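Transcriptional repressor of the blcABC operon (Agrobacterium tumefaciens, PDB 3MQ0) probably represses transcription of the blcABC operon by binding DNA through an IclR-type helix-turn-helix domain, with oligomerization regulating its activity. Local coordinates at residues S104-H109 and V121-R126; P154-A159 and S193-E198; L164-G169 and L201-G206; S178-P183 and R187-L192; A234-S239 and E255-T260. All coordinates share one frame; numbering follows the deposited sequence.

Contact 1 (S104-H109 and V121-R126); sequences STFNDH and VTLTVR
Phe-106 lies flat on Leu-123 and turns its rim to Val-121, and these three residues bury most of the surface where helix 102-110 packs on the antiparallel sheet of the GAF-like domain. Over the short segments the helix axis runs nearly antiparallel to strand 120-127, at 159° and 10.1 Å, a separation that large hydrophobic side chains can fill. The phenyl group has its CG anti to the backbone N (chi1 163°), which carries the ring off the helix and down to the strand. Beneath one face sits Leu-123 CB, 3.9 Å from the ring centroid of Phe-106 and only 6° off the normal, a well-centred CH-pi contact. Leucine suits the position because its branches continue past the ring: CD2 of Leu-123 reaches CB of Phe-106 at 3.8 Å, covering the base of the side chain as well as its ring.

Val-121 and Leu-123 both face the helix, as alternate residues of a strand do, whereas the side chain of Thr-122 leaves from the other side of the sheet. Val-121 is the smaller of the two and needs only to meet the far rim of the ring. Phe-106 also touches Ile-236 of the adjoining strand 232-241. Away from the sheet, Thr-105 and Asp-108 hydrogen-bond to the second subunit, to its Arg-84 and to its Ser-78 and Ala-79 respectively, so one helix serves core and dimer interface. At the ring edge, CG1 of Val-121 stands 3.7 Å from CE1 of Phe-106.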
# COMPACT_ATOMS: atom_id res chain seq x y z
N SER B 104 0.02 -10.84 17.89
CA SER B 104 1.37 -10.91 18.46
C SER B 104 1.95 -9.50 18.70
O SER B 104 2.66 -9.28 19.67
CB SER B 104 2.31 -11.75 17.58
OG SER B 104 2.44 -11.19 16.29
N THR B 105 1.62 -8.55 17.82
CA THR B 105 2.03 -7.16 18.01
C THR B 105 1.45 -6.60 19.31
O THR B 105 2.15 -5.97 20.11
CB THR B 105 1.57 -6.30 16.81
OG1 THR B 105 2.19 -6.79 15.61
CG2 THR B 105 1.94 -4.83 17.01
N PHE B 106 0.16 -6.84 19.50
CA PHE B 106 -0.55 -6.48 20.74
C PHE B 106 0.14 -7.09 21.97
O PHE B 106 0.46 -6.38 22.91
CB PHE B 106 -2.00 -6.97 20.58
CG PHE B 106 -2.80 -7.06 21.86
CD1 PHE B 106 -3.39 -5.94 22.42
CD2 PHE B 106 -3.03 -8.30 22.45
CE1 PHE B 106 -4.17 -6.04 23.58
CE2 PHE B 106 -3.80 -8.41 23.60
CZ PHE B 106 -4.37 -7.27 24.17
N ASN B 107 0.38 -8.41 21.96
CA ASN B 107 0.97 -9.08 23.12
C ASN B 107 2.29 -8.44 23.51
O ASN B 107 2.53 -8.16 24.69
CB ASN B 107 1.21 -10.57 22.84
CG ASN B 107 -0.07 -11.38 22.75
OD1 ASN B 107 -1.08 -11.02 23.32
ND2 ASN B 107 -0.01 -12.51 22.05
N ASP B 108 3.15 -8.23 22.52
CA ASP B 108 4.47 -7.66 22.75
C ASP B 108 4.43 -6.21 23.24
O ASP B 108 5.24 -5.78 24.07
CB ASP B 108 5.31 -7.77 21.48
CG ASP B 108 5.66 -9.22 21.14
OD1 ASP B 108 5.43 -10.10 22.01
OD2 ASP B 108 6.16 -9.48 20.03
N HIS B 109 3.46 -5.46 22.74
CA HIS B 109 3.26 -4.10 23.18
C HIS B 109 2.92 -4.07 24.67
O HIS B 109 3.42 -3.22 25.41
CB HIS B 109 2.13 -3.46 22.37
CG HIS B 109 2.06 -1.98 22.47
ND1 HIS B 109 3.04 -1.14 21.98
CD2 HIS B 109 1.10 -1.16 22.99
CE1 HIS B 109 2.70 0.11 22.21
NE2 HIS B 109 1.53 0.13 22.81
N VAL B 121 -6.66 -7.02 29.70
CA VAL B 121 -6.68 -6.25 28.46
C VAL B 121 -7.18 -7.14 27.34
O VAL B 121 -6.71 -8.27 27.19
CB VAL B 121 -5.27 -5.78 28.07
CG1 VAL B 121 -5.34 -4.78 26.91
CG2 VAL B 121 -4.58 -5.16 29.27
N THR B 122 -8.13 -6.64 26.55
CA THR B 122 -8.69 -7.42 25.45
C THR B 122 -8.46 -6.72 24.13
O THR B 122 -8.27 -5.51 24.08
CB THR B 122 -10.21 -7.63 25.63
OG1 THR B 122 -10.83 -6.35 25.81
CG2 THR B 122 -10.48 -8.47 26.85
N LEU B 123 -8.46 -7.50 23.06
CA LEU B 123 -8.30 -7.00 21.70
C LEU B 123 -9.43 -7.62 20.90
O LEU B 123 -9.61 -8.84 20.93
CB LEU B 123 -6.98 -7.48 21.12
CG LEU B 123 -6.65 -7.11 19.67
CD1 LEU B 123 -6.39 -5.62 19.59
CD2 LEU B 123 -5.44 -7.92 19.16
N THR B 124 -10.18 -6.79 20.19
CA THR B 124 -11.35 -7.27 19.46
C THR B 124 -11.41 -6.72 18.05
O THR B 124 -10.76 -5.72 17.73
CB THR B 124 -12.65 -6.83 20.14
OG1 THR B 124 -12.78 -5.41 20.00
CG2 THR B 124 -12.66 -7.22 21.61
N VAL B 125 -12.21 -7.37 17.22
CA VAL B 125 -12.57 -6.81 15.91
C VAL B 125 -14.07 -6.77 15.84
O VAL B 125 -14.72 -7.55 16.52
CB VAL B 125 -12.04 -7.66 14.75
CG1 VAL B 125 -10.50 -7.69 14.77
CG2 VAL B 125 -12.58 -9.08 14.83
N ARG B 126 -14.63 -5.86 15.04
CA ARG B 126 -16.08 -5.81 14.84
C ARG B 126 -16.51 -6.62 13.62
O ARG B 126 -15.93 -6.48 12.54
CB ARG B 126 -16.58 -4.36 14.68
CG ARG B 126 -18.10 -4.25 14.67
CD ARG B 126 -18.59 -2.79 14.49
NE ARG B 126 -18.12 -2.20 13.24
CZ ARG B 126 -18.72 -2.36 12.07
NH1 ARG B 126 -19.82 -3.10 11.97
NH2 ARG B 126 -18.22 -1.79 10.99

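Contact 2 (P154-A159 and S193-E198)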
# COMPACT_ATOMS: atom_id res chain seq x y z
N PRO B 154 -22.38 -8.26 21.98
CA PRO B 154 -22.98 -7.14 21.23
C PRO B 154 -22.10 -5.90 21.25
O PRO B 154 -21.73 -5.42 22.32
CB PRO B 154 -24.29 -6.86 21.98
CG PRO B 154 -24.59 -8.13 22.73
CD PRO B 154 -23.24 -8.71 23.08
N ALA B 155 -21.77 -5.40 20.07
CA ALA B 155 -20.94 -4.21 19.95
C ALA B 155 -21.46 -3.00 20.74
O ALA B 155 -20.67 -2.22 21.26
CB ALA B 155 -20.74 -3.84 18.49
N PRO B 156 -22.79 -2.81 20.81
CA PRO B 156 -23.23 -1.58 21.48
C PRO B 156 -22.93 -1.55 22.98
O PRO B 156 -22.91 -0.46 23.55
CB PRO B 156 -24.75 -1.58 21.27
CG PRO B 156 -24.92 -2.32 19.99
CD PRO B 156 -23.89 -3.43 20.05
N PHE B 157 -22.73 -2.72 23.59
CA PHE B 157 -22.54 -2.79 25.04
C PHE B 157 -21.07 -2.77 25.51
O PHE B 157 -20.79 -2.42 26.66
CB PHE B 157 -23.23 -4.05 25.60
CG PHE B 157 -24.71 -4.18 25.26
CD1 PHE B 157 -25.49 -3.07 25.01
CD2 PHE B 157 -25.30 -5.44 25.23
CE1 PHE B 157 -26.84 -3.21 24.71
CE2 PHE B 157 -26.66 -5.58 24.92
CZ PHE B 157 -27.42 -4.45 24.66
N THR B 158 -20.13 -3.15 24.65
CA THR B 158 -18.73 -3.28 25.10
C THR B 158 -17.95 -1.99 24.86
O THR B 158 -18.34 -1.17 24.03
CB THR B 158 -18.00 -4.42 24.34
OG1 THR B 158 -17.99 -4.12 22.94
CG2 THR B 158 -18.71 -5.76 24.52
N ALA B 159 -16.83 -1.80 25.56
CA ALA B 159 -16.03 -0.60 25.35
C ALA B 159 -15.41 -0.61 23.95
O ALA B 159 -15.45 0.40 23.25
CB ALA B 159 -14.93 -0.46 26.42
N SER B 193 -30.95 5.82 20.21
CA SER B 193 -30.77 7.20 20.64
C SER B 193 -29.73 7.31 21.76
O SER B 193 -28.86 8.18 21.75
CB SER B 193 -32.10 7.79 21.12
OG SER B 193 -31.91 9.09 21.63
N GLN B 194 -29.83 6.42 22.73
CA GLN B 194 -28.89 6.46 23.84
C GLN B 194 -27.49 6.09 23.37
O GLN B 194 -26.50 6.66 23.83
CB GLN B 194 -29.37 5.54 24.97
CG GLN B 194 -30.74 5.92 25.53
CD GLN B 194 -31.93 5.24 24.84
OE1 GLN B 194 -31.96 5.08 23.61
NE2 GLN B 194 -32.90 4.82 25.64
N LEU B 195 -27.40 5.13 22.45
CA LEU B 195 -26.12 4.72 21.90
C LEU B 195 -25.45 5.90 21.18
O LEU B 195 -24.26 6.15 21.34
CB LEU B 195 -26.29 3.53 20.96
CG LEU B 195 -25.06 3.09 20.17
CD1 LEU B 195 -23.93 2.63 21.11
CD2 LEU B 195 -25.41 1.99 19.17
N GLU B 196 -26.23 6.65 20.40
CA GLU B 196 -25.66 7.75 19.64
C GLU B 196 -25.12 8.87 20.52
O GLU B 196 -24.14 9.53 20.16
CB GLU B 196 -26.66 8.27 18.61
CG GLU B 196 -26.78 7.31 17.42
CD GLU B 196 -27.70 7.83 16.34
OE1 GLU B 196 -28.90 7.99 16.62
OE2 GLU B 196 -27.21 8.09 15.22
N GLU B 197 -25.74 9.08 21.68
CA GLU B 197 -25.18 10.01 22.66
C GLU B 197 -23.81 9.51 23.14
O GLU B 197 -22.84 10.27 23.19
CB GLU B 197 -26.14 10.20 23.83
CG GLU B 197 -27.42 10.90 23.41
CD GLU B 197 -28.56 10.71 24.39
OE1 GLU B 197 -28.40 10.00 25.41
OE2 GLU B 197 -29.64 11.28 24.12
N GLU B 198 -23.74 8.24 23.51
CA GLU B 198 -22.47 7.66 23.93
C GLU B 198 -21.41 7.77 22.84
O GLU B 198 -20.24 8.03 23.13
CB GLU B 198 -22.63 6.18 24.28
CG GLU B 198 -23.39 5.88 25.56
CD GLU B 198 -23.45 4.38 25.82
OE1 GLU B 198 -23.63 3.63 24.85
OE2 GLU B 198 -23.29 3.96 26.99
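Pro-156 meets Leu-195 in a loose apolar contact: CB of the proline ring is 4.2 Å from CD2 of Leu-195, while the second methyl, CD1 of Leu-195, sits 4.1 Å from the proline carbonyl O. The leucine thus straddles the residue, one branch on the ring and one beside the carbonyl. A chi1 of 173° extends its isobutyl group from the helix toward the loop.

That carbonyl is also approached by a carboxylate, with OE1 of Glu-198 4.4 Å from O of Pro-156. Two acceptors would not attract each other, but Lys-162 bonds to both, as a salt bridge to Glu-198 and a hydrogen bond to the proline oxygen. Its positive charge probably makes their closeness tolerable. Gln-213 takes the other carboxylate oxygen of Glu-198, limiting its rotation.

Within the GAF-like effector domain of the IclR family, the contact joins the loop between strand 152-154 and helix 159-165 to helix 192-205. Proline suits this loop because residues 155-157 have helical backbone angles without regular helical bonds, so no such bond is lost by its lacking an N-H, and its rigid ring restrains the bend. Phe-157 N closes a turn onto Pro-154 O at 3.1 Å.

Further out, Leu-165 and Phe-177 pack against Pro-156. Thr-158 occupies the N-cap of helix 159-165, its OG1 hydrogen-bonded to the backbone N of Gly-161, and this fixes the start of the helix that carries Lys-162. Glu-196, on the same helix as Leu-195, forms a salt bridge with Arg-174.

Contact 3 (L164-G169 and L201-G206); sequences LLSDLG and LTRARG
Thr-202 and Arg-203, in the last turns of helix 192-205, pack against the type I beta turn Leu-165 to Leu-168 at the C-terminal end of helix 159-165 in the GAF-like domain. Thr-202 comes first and makes the lighter contact, its methyl CG2 4.1 Å from OG of the buried Ser-166. The two hydroxyls turn to their own helices: Thr-202 OG1 bonds to the carbonyl of Glu-198, and Ser-166 OG, held between its backbone N and carbonyl carbon (chi1 75°), bonds to that of Ile-163. Small hydroxylated side chains suit this spot because they can satisfy themselves on a helix and still allow close approach.

Arg-203 supplies the polar link. Its chain starts to one side, then bends at chi3 so that the guanidinium edge meets the turn. A long, flexible side chain suits this reach from the rim of the contact. NH2 of Arg-203 makes a long approach to Leu-168 O, 3.8 Å away, beside the bonded NE.

Gly-206 ends the helix with positive phi, a conformation in which a CB would press on the preceding carbonyl O, while its N still bonds to Thr-202 O at 2.8 Å. The bond that joins the two segments is the one from Arg-203 NE to Ser-166 O, 2.8 Å long and almost straight at 175°, with the oxygen in the guanidinium plane and the donor on a carbonyl lone pair.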
# COMPACT_ATOMS: atom_id res chain seq x y z
N LEU B 164 -15.43 1.19 18.19
CA LEU B 164 -15.50 0.78 16.79
C LEU B 164 -16.77 1.30 16.10
O LEU B 164 -16.73 1.70 14.94
CB LEU B 164 -15.34 -0.73 16.63
CG LEU B 164 -13.99 -1.26 17.15
CD1 LEU B 164 -13.96 -2.78 17.17
CD2 LEU B 164 -12.84 -0.70 16.30
N LEU B 165 -17.89 1.31 16.81
CA LEU B 165 -19.14 1.84 16.26
C LEU B 165 -19.09 3.36 16.10
O LEU B 165 -19.85 3.94 15.31
CB LEU B 165 -20.33 1.45 17.15
CG LEU B 165 -20.76 -0.02 17.11
CD1 LEU B 165 -21.88 -0.27 18.11
CD2 LEU B 165 -21.21 -0.44 15.70
N SER B 166 -18.22 4.03 16.85
CA SER B 166 -18.19 5.48 16.80
C SER B 166 -17.65 5.99 15.46
O SER B 166 -17.80 7.16 15.14
CB SER B 166 -17.40 6.08 17.98
OG SER B 166 -16.01 5.92 17.80
N ASP B 167 -17.08 5.14 14.65
CA ASP B 167 -16.68 5.59 13.36
C ASP B 167 -17.74 5.45 12.30
O ASP B 167 -17.51 5.81 11.21
CB ASP B 167 -15.41 4.93 12.90
CG ASP B 167 -15.34 3.53 13.31
OD1 ASP B 167 -14.63 3.24 14.26
OD2 ASP B 167 -16.02 2.70 12.70
N LEU B 168 -18.87 4.87 12.64
CA LEU B 168 -20.00 4.73 11.71
C LEU B 168 -20.90 5.96 11.73
O LEU B 168 -21.08 6.60 12.77
CB LEU B 168 -20.82 3.50 12.07
CG LEU B 168 -20.21 2.16 11.65
CD1 LEU B 168 -18.79 2.01 12.13
CD2 LEU B 168 -21.08 1.02 12.15
N GLY B 169 -21.48 6.28 10.57
CA GLY B 169 -22.42 7.39 10.48
C GLY B 169 -23.81 6.96 10.91
O GLY B 169 -24.02 5.77 11.19
N LEU B 201 -19.89 11.34 22.54
CA LEU B 201 -18.95 11.57 23.62
C LEU B 201 -17.65 10.80 23.36
O LEU B 201 -16.56 11.32 23.57
CB LEU B 201 -19.56 11.14 24.96
CG LEU B 201 -18.72 11.32 26.23
CD1 LEU B 201 -18.24 12.76 26.37
CD2 LEU B 201 -19.57 10.91 27.46
N THR B 202 -17.79 9.58 22.86
CA THR B 202 -16.63 8.73 22.57
C THR B 202 -15.72 9.37 21.53
O THR B 202 -14.51 9.39 21.70
CB THR B 202 -17.05 7.30 22.11
OG1 THR B 202 -17.84 6.69 23.13
CG2 THR B 202 -15.84 6.41 21.87
N ARG B 203 -16.31 9.87 20.45
CA ARG B 203 -15.59 10.57 19.39
C ARG B 203 -14.83 11.77 19.92
O ARG B 203 -13.69 12.01 19.51
CB ARG B 203 -16.59 11.08 18.35
CG ARG B 203 -16.78 10.20 17.15
CD ARG B 203 -17.90 10.74 16.25
NE ARG B 203 -18.84 9.66 16.01
CZ ARG B 203 -20.15 9.72 16.23
NH1 ARG B 203 -20.73 10.84 16.65
NH2 ARG B 203 -20.87 8.65 15.98
N ALA B 204 -15.46 12.54 20.79
CA ALA B 204 -14.84 13.77 21.28
C ALA B 204 -13.61 13.52 22.17
O ALA B 204 -12.69 14.35 22.21
CB ALA B 204 -15.87 14.61 22.03
N ARG B 205 -13.58 12.42 22.87
CA ARG B 205 -12.46 12.17 23.74
C ARG B 205 -11.50 11.11 23.25
O ARG B 205 -10.41 11.08 23.69
CB ARG B 205 -12.92 11.89 25.13
CG ARG B 205 -13.80 10.80 25.27
CD ARG B 205 -14.47 10.77 26.57
NE ARG B 205 -15.24 9.56 26.66
CZ ARG B 205 -16.04 9.26 27.65
NH1 ARG B 205 -16.15 10.04 28.68
NH2 ARG B 205 -16.72 8.15 27.59
N GLY B 206 -11.92 10.30 22.29
CA GLY B 206 -11.02 9.28 21.77
C GLY B 206 -10.91 8.04 22.65
O GLY B 206 -10.01 7.24 22.46

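Contact 4 (S178-P183 and R187-L192); sequences SQFPQP and RSVAGL
The ring of Phe-180 is sandwiched between Gly-191 and its own neighbour Pro-181. Gly-191 CA lies over the centre of one face, 3.6 Å from the centroid of the Phe-180 ring and 9° off the normal, a CH-pi contact. On the opposite face Pro-181 CD stands 3.5 Å above the plane, offset toward the rim. At the edge are Val-189 CG1, 4.0 Å from CZ of Phe-180, and the Val-189 carbonyl, whose O is 3.4 Å from CE2 of Phe-180. The oxygen is thus set near the ring plane, where the ring's weakly positive hydrogens would suit it, and not over the electron-rich face.

The first torsion of Phe-180, -155°, swings the ring across to the other segment. Glycine fits opposite it, for its flat, fully extended backbone can lie directly on the face, and the following amide, Leu-192 N, covers the same face 3.7 Å from CE1 of Phe-180.

The touching parts, 180-183 and 188-192, run roughly antiparallel, 165° apart, but are not strands. One water ties them, donating at 2.9 Å to Pro-181 O and also to Val-189 O; it lies in the plane of the phenyl ring, at its edge. Farther along, CB of Pro-183 touches CB of Ser-188 at 3.7 Å, while Ser-188 OG turns to Gln-213 O and the amides of Leu-184 and Thr-185.

The doubled-back loop links helix 170-176 to helix 192-205. Gly-191 is the N-cap of the latter, Leu-195 from its first turns touches Phe-180, and Pro-156, in the loop after strand 152-154, packs on Phe-180 and Pro-181.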
# COMPACT_ATOMS: atom_id res chain seq x y z
N SER B 178 -31.56 -1.96 13.22
CA SER B 178 -33.00 -1.85 13.06
C SER B 178 -33.67 -2.59 14.22
O SER B 178 -34.62 -2.10 14.83
CB SER B 178 -33.44 -2.43 11.72
OG SER B 178 -33.01 -3.78 11.58
N GLN B 179 -33.16 -3.78 14.52
CA GLN B 179 -33.48 -4.47 15.76
C GLN B 179 -32.32 -4.27 16.72
O GLN B 179 -31.21 -4.72 16.48
CB GLN B 179 -33.67 -5.96 15.51
CG GLN B 179 -34.76 -6.28 14.50
CD GLN B 179 -34.83 -7.76 14.18
OE1 GLN B 179 -33.85 -8.35 13.72
NE2 GLN B 179 -35.98 -8.37 14.44
N PHE B 180 -32.59 -3.57 17.82
CA PHE B 180 -31.56 -3.32 18.80
C PHE B 180 -31.37 -4.54 19.73
O PHE B 180 -32.35 -5.14 20.16
CB PHE B 180 -31.93 -2.07 19.60
CG PHE B 180 -30.75 -1.39 20.19
CD1 PHE B 180 -29.96 -0.56 19.42
CD2 PHE B 180 -30.41 -1.61 21.51
CE1 PHE B 180 -28.84 0.05 19.96
CE2 PHE B 180 -29.31 -1.01 22.06
CZ PHE B 180 -28.52 -0.17 21.29
N PRO B 181 -30.11 -4.91 20.03
CA PRO B 181 -29.90 -6.06 20.92
C PRO B 181 -30.57 -5.89 22.28
O PRO B 181 -30.63 -4.78 22.80
CB PRO B 181 -28.36 -6.11 21.08
CG PRO B 181 -27.87 -4.77 20.65
CD PRO B 181 -28.84 -4.31 19.59
N GLN B 182 -31.06 -7.00 22.84
CA GLN B 182 -31.63 -7.01 24.18
C GLN B 182 -30.54 -6.78 25.24
O GLN B 182 -29.41 -7.23 25.07
CB GLN B 182 -32.34 -8.34 24.45
CG GLN B 182 -33.56 -8.60 23.58
CD GLN B 182 -34.73 -7.68 23.91
OE1 GLN B 182 -35.18 -7.60 25.05
NE2 GLN B 182 -35.22 -6.96 22.90
N PRO B 183 -30.89 -6.10 26.34
CA PRO B 183 -29.89 -5.76 27.37
C PRO B 183 -29.28 -6.97 28.07
O PRO B 183 -29.95 -7.99 28.26
CB PRO B 183 -30.70 -4.92 28.37
CG PRO B 183 -32.12 -5.32 28.15
CD PRO B 183 -32.23 -5.60 26.68
N ARG B 187 -27.89 -1.85 33.06
CA ARG B 187 -27.17 -0.66 32.60
C ARG B 187 -26.90 -0.68 31.11
O ARG B 187 -26.43 0.31 30.55
CB ARG B 187 -25.83 -0.53 33.33
CG ARG B 187 -25.91 -0.79 34.81
CD ARG B 187 -25.90 0.50 35.58
NE ARG B 187 -24.73 1.31 35.27
CZ ARG B 187 -24.41 2.42 35.93
NH1 ARG B 187 -25.17 2.82 36.94
NH2 ARG B 187 -23.34 3.12 35.59
N SER B 188 -27.18 -1.81 30.46
CA SER B 188 -26.93 -1.92 29.03
C SER B 188 -27.65 -0.80 28.31
O SER B 188 -28.79 -0.51 28.63
CB SER B 188 -27.43 -3.27 28.50
OG SER B 188 -26.70 -4.34 29.07
N VAL B 189 -27.00 -0.19 27.33
CA VAL B 189 -27.64 0.89 26.60
C VAL B 189 -28.95 0.37 25.98
O VAL B 189 -28.99 -0.72 25.42
CB VAL B 189 -26.69 1.54 25.59
CG1 VAL B 189 -26.32 0.56 24.49
CG2 VAL B 189 -27.29 2.79 25.01
N ALA B 190 -30.03 1.14 26.13
CA ALA B 190 -31.37 0.62 25.85
C ALA B 190 -31.84 0.81 24.42
O ALA B 190 -32.83 0.23 24.01
CB ALA B 190 -32.37 1.24 26.82
N GLY B 191 -31.13 1.62 23.64
CA GLY B 191 -31.57 1.86 22.27
C GLY B 191 -30.66 2.75 21.46
O GLY B 191 -29.64 3.25 21.94
N LEU B 192 -31.07 2.98 20.22
CA LEU B 192 -30.25 3.69 19.27
C LEU B 192 -29.94 5.11 19.72
O LEU B 192 -28.80 5.56 19.62
CB LEU B 192 -30.91 3.67 17.89
CG LEU B 192 -29.97 3.98 16.74
CD1 LEU B 192 -28.61 3.35 16.97
CD2 LEU B 192 -30.57 3.51 15.43
O HOH W 1 -30.57 -3.10 25.12

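Contact 5 (A234-S239 and E255-T260)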
# COMPACT_ATOMS: atom_id res chain seq x y z
N ALA B 234 -9.42 -2.52 14.78
CA ALA B 234 -9.56 -3.31 15.99
C ALA B 234 -9.79 -2.39 17.17
O ALA B 234 -9.62 -1.18 17.05
CB ALA B 234 -8.32 -4.18 16.21
N GLY B 235 -10.16 -2.97 18.30
CA GLY B 235 -10.34 -2.20 19.53
C GLY B 235 -9.52 -2.83 20.63
O GLY B 235 -9.30 -4.05 20.65
N ILE B 236 -9.03 -2.01 21.55
CA ILE B 236 -8.37 -2.51 22.74
C ILE B 236 -9.12 -1.97 23.96
O ILE B 236 -9.59 -0.82 23.94
CB ILE B 236 -6.88 -2.11 22.77
CG1 ILE B 236 -6.20 -2.68 24.00
CG2 ILE B 236 -6.69 -0.59 22.76
CD1 ILE B 236 -4.68 -2.39 24.02
N ALA B 237 -9.25 -2.79 25.00
CA ALA B 237 -9.91 -2.31 26.22
C ALA B 237 -9.22 -2.83 27.46
O ALA B 237 -8.62 -3.89 27.44
CB ALA B 237 -11.39 -2.74 26.23
N ILE B 238 -9.33 -2.09 28.54
CA ILE B 238 -8.95 -2.64 29.82
C ILE B 238 -10.23 -2.82 30.63
O ILE B 238 -11.19 -2.06 30.46
CB ILE B 238 -7.94 -1.76 30.57
CG1 ILE B 238 -8.53 -0.37 30.81
CG2 ILE B 238 -6.63 -1.66 29.77
CD1 ILE B 238 -7.52 0.61 31.41
N SER B 239 -10.24 -3.80 31.50
CA SER B 239 -11.34 -4.10 32.39
C SER B 239 -10.90 -4.06 33.86
O SER B 239 -9.88 -4.51 34.17
CB SER B 239 -11.85 -5.50 32.12
OG SER B 239 -12.39 -5.56 30.85
N GLU B 255 -7.25 8.33 28.70
CA GLU B 255 -6.25 9.06 27.92
C GLU B 255 -4.97 8.23 27.75
O GLU B 255 -4.38 8.22 26.66
CB GLU B 255 -5.96 10.43 28.52
CG GLU B 255 -4.83 11.21 27.84
CD GLU B 255 -5.19 11.79 26.46
OE1 GLU B 255 -6.35 11.63 26.00
OE2 GLU B 255 -4.30 12.42 25.84
N GLU B 256 -4.56 7.52 28.80
CA GLU B 256 -3.41 6.62 28.68
C GLU B 256 -3.70 5.54 27.64
O GLU B 256 -2.85 5.22 26.81
CB GLU B 256 -3.05 5.96 30.02
CG GLU B 256 -2.60 6.94 31.11
CD GLU B 256 -1.38 7.76 30.73
OE1 GLU B 256 -0.32 7.17 30.40
OE2 GLU B 256 -1.49 9.01 30.75
N LEU B 257 -4.89 4.95 27.69
CA LEU B 257 -5.24 3.94 26.69
C LEU B 257 -5.29 4.50 25.26
O LEU B 257 -4.89 3.82 24.32
CB LEU B 257 -6.55 3.25 27.03
CG LEU B 257 -6.78 1.93 26.26
CD1 LEU B 257 -5.70 0.91 26.54
CD2 LEU B 257 -8.14 1.38 26.63
N ARG B 258 -5.80 5.72 25.10
CA ARG B 258 -5.87 6.35 23.79
C ARG B 258 -4.49 6.43 23.14
O ARG B 258 -4.32 6.09 21.96
CB ARG B 258 -6.51 7.76 23.87
CG ARG B 258 -6.68 8.43 22.50
CD ARG B 258 -7.11 9.90 22.63
NE ARG B 258 -6.04 10.77 23.13
CZ ARG B 258 -5.07 11.29 22.38
NH1 ARG B 258 -5.03 11.05 21.08
NH2 ARG B 258 -4.14 12.07 22.94
N THR B 259 -3.50 6.87 23.91
CA THR B 259 -2.15 7.02 23.37
C THR B 259 -1.43 5.67 23.18
O THR B 259 -0.62 5.51 22.27
CB THR B 259 -1.30 7.98 24.21
OG1 THR B 259 -1.31 7.56 25.57
CG2 THR B 259 -1.88 9.40 24.13
N THR B 260 -1.72 4.73 24.07
CA THR B 260 -1.23 3.36 23.93
C THR B 260 -1.74 2.77 22.62
O THR B 260 -0.99 2.15 21.86
CB THR B 260 -1.72 2.47 25.11
OG1 THR B 260 -1.07 2.89 26.32
CG2 THR B 260 -1.42 0.98 24.86
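Between residues 255-260 and 234-239, Leu-257 makes every contact within 4.5 Å, dividing its two methyls between side chains and backbone. CD1 of Leu-257 is 4.2 Å from CG2 of Ile-236 and equally far from CG2 of Ile-238, so it sits against the beta-branches of two residues that both face the helix. CD2 of Leu-257 settles on the strand itself, 3.8 Å from Ile-236 O and 4.1 Å from Ala-237 CA. Near-trans about its first side-chain bond (chi1 -164°), the leucine projects well out from the helix. Isoleucine suits the strand, since its branching at CB gives a broad surface close to the backbone; Ala-237, between the two, points to the far side of the sheet. This is alpha/beta packing of the GAF-like domain, with local axes 9.5 Å apart and 147° between their directions.

The polar bonds of 255-260 do not involve the strand segment. Arg-258, which points away from the strand, grips Glu-255 side-on in a salt bridge: NE to OE1 at 3.0 Å and NH2 to OE2 at 2.9 Å. Both oxygens lie close to the guanidinium plane, yet the carboxylate is tilted, so that OE1 is met from above its own plane. Thr-260 OG1 donates to Glu-256 O at 3.0 Å, sharing that acceptor with its own backbone N, and Thr-260 O receives a weak bond from His-109 of helix 102-110.

The chemistry is therefore two-sided: an aliphatic face that covers part of one side of the sheet, next to helix 102-110, and a partly exposed face where Glu-255 and Arg-258 pair with each other and not with the strand.

Following the chain, contact 1 first closes a short loop, laying helix 102-110 on strand 120-127. Contact 2 then opens at 154-159 and contact 3 at 164-169; contact 4 opens and closes within both, between residues 178 and 192, before helix 192-205 completes contact 2 and then contact 3, so these two cross. Together the three tie up the connection between strands 152-154 and 208-211, contact 2 touching both contacts 3 and 4. Contact 5 follows in series, bringing helix 247-267 back onto strand 232-241. That strand neighbours 120-127, so contacts 1 and 5 share the central sheet, while Leu-164 of contact 3 and Ala-159 of contact 2 pack on strand 232-241 of contact 5.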